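Local coordinates for protein branched-chain phosphotransacylase (Enterococcus faecalis, PDB 1YCO) that probably transfers branched-chain acyl groups between coenzyme A and phosphate, at residues G9-P12 with E13-Q16. Sequence-based numbering, arbitrary orientation.
Sequences GSQP and EILQ
Gln11 and Leu15 close the first turn of helix 12-24, where the loop after strand 2-7 becomes helix. Gln11 holds the N-cap position and Pro12 is the first helical residue. Leu15 N donates to Gln11 O at 2.7 Å. The next bond, from Gln16 N to Pro12 O, is longer at 3.2 Å. These are the first i to i-4 bonds of the helix.

The Glu13 side chain runs alongside those of Gln11 and Pro12, pointing the same way. Its CG is anti to the carbonyl carbon (chi1 -49°), and a bend at chi2 (89°) brings the carboxylate against them. Glu13 OE1 sits a tight 3.0 Å from Gln11 CB. Glu13 OE2 is equally close to Pro12 CG, at 3.0 Å. Glu13 OE2 also forms a salt bridge with Arg255 NH2.

Ile14 presses on Gly9: its CB is a tight 3.0 Å from Gly9 O, and its CG1 lies 3.7 Å from Gly9 CA. Ser10 centres an inverse gamma turn, and Ser10 OG is hydrogen-bonded to Glu38 O. This joins the loop to the segment following the adjacent parallel strand 29-35. Helix 259-274 borders the turn through Lys262 beside Glu13 and Thr259 beside Gln16, while Leu15 meets Trp46, just before strand 47-50.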
loop_
_atom_site.group_PDB
_atom_site.type_symbol
_atom_site.label_atom_id
_atom_site.label_comp_id
_atom_site.label_asym_id
_atom_site.label_seq_id
_atom_site.Cartn_x
_atom_site.Cartn_y
_atom_site.Cartn_z
ATOM N N GLY A 9 -16.529 -26.808 2.387
ATOM C CA GLY A 9 -15.250 -27.301 1.904
ATOM C C GLY A 9 -15.294 -28.467 0.937
ATOM O O GLY A 9 -14.251 -28.951 0.507
ATOM N N SER A 10 -16.485 -28.936 0.591
ATOM C CA SER A 10 -16.563 -30.056 -0.336
ATOM C C SER A 10 -16.392 -29.555 -1.767
ATOM O O SER A 10 -17.308 -29.652 -2.582
ATOM C CB SER A 10 -17.893 -30.781 -0.185
ATOM O OG SER A 10 -17.880 -31.969 -0.951
ATOM N N GLN A 11 -15.203 -29.038 -2.064
ATOM C CA GLN A 11 -14.896 -28.493 -3.380
ATOM C C GLN A 11 -13.535 -28.972 -3.886
ATOM O O GLN A 11 -12.595 -29.128 -3.105
ATOM C CB GLN A 11 -14.898 -26.969 -3.300
ATOM C CG GLN A 11 -16.088 -26.406 -2.542
ATOM C CD GLN A 11 -17.395 -26.537 -3.307
ATOM O OE1 GLN A 11 -18.458 -26.168 -2.809
ATOM N NE2 GLN A 11 -17.320 -27.061 -4.524
ATOM N N PRO A 12 -13.404 -29.196 -5.206
ATOM C CA PRO A 12 -12.113 -29.663 -5.728
ATOM C C PRO A 12 -10.960 -28.721 -5.373
ATOM O O PRO A 12 -9.800 -29.137 -5.304
ATOM C CB PRO A 12 -12.367 -29.775 -7.233
ATOM C CG PRO A 12 -13.372 -28.701 -7.488
ATOM C CD PRO A 12 -14.320 -28.837 -6.305
ATOM N N GLU A 13 -11.294 -27.455 -5.133
ATOM C CA GLU A 13 -10.297 -26.456 -4.755
ATOM C C GLU A 13 -9.862 -26.726 -3.304
ATOM O O GLU A 13 -8.671 -26.682 -2.982
ATOM C CB GLU A 13 -10.882 -25.047 -4.855
ATOM C CG GLU A 13 -11.608 -24.742 -6.164
ATOM C CD GLU A 13 -13.082 -25.110 -6.124
ATOM O OE1 GLU A 13 -13.740 -24.802 -5.104
ATOM O OE2 GLU A 13 -13.584 -25.685 -7.120
ATOM N N ILE A 14 -10.830 -27.008 -2.434
ATOM C CA ILE A 14 -10.525 -27.298 -1.043
ATOM C C ILE A 14 -9.826 -28.654 -0.960
ATOM O O ILE A 14 -8.911 -28.844 -0.158
ATOM C CB ILE A 14 -11.818 -27.300 -0.162
ATOM C CG1 ILE A 14 -12.445 -25.904 -0.139
ATOM C CG2 ILE A 14 -11.501 -27.752 1.252
ATOM C CD1 ILE A 14 -11.529 -24.792 0.406
ATOM N N LEU A 15 -10.236 -29.590 -1.809
ATOM C CA LEU A 15 -9.635 -30.925 -1.820
ATOM C C LEU A 15 -8.128 -30.856 -2.070
ATOM O O LEU A 15 -7.348 -31.575 -1.442
ATOM C CB LEU A 15 -10.288 -31.784 -2.901
ATOM C CG LEU A 15 -9.984 -33.276 -2.801
ATOM C CD1 LEU A 15 -10.613 -33.848 -1.540
ATOM C CD2 LEU A 15 -10.533 -33.977 -4.025
ATOM N N GLN A 16 -7.729 -29.988 -2.992
ATOM C CA GLN A 16 -6.319 -29.816 -3.320
ATOM C C GLN A 16 -5.544 -29.337 -2.080
ATOM O O GLN A 16 -4.384 -29.710 -1.881
ATOM C CB GLN A 16 -6.177 -28.803 -4.464
ATOM C CG GLN A 16 -5.133 -29.167 -5.512
ATOM C CD GLN A 16 -4.826 -28.012 -6.462
ATOM O OE1 GLN A 16 -5.738 -27.403 -7.031
ATOM N NE2 GLN A 16 -3.537 -27.707 -6.638
#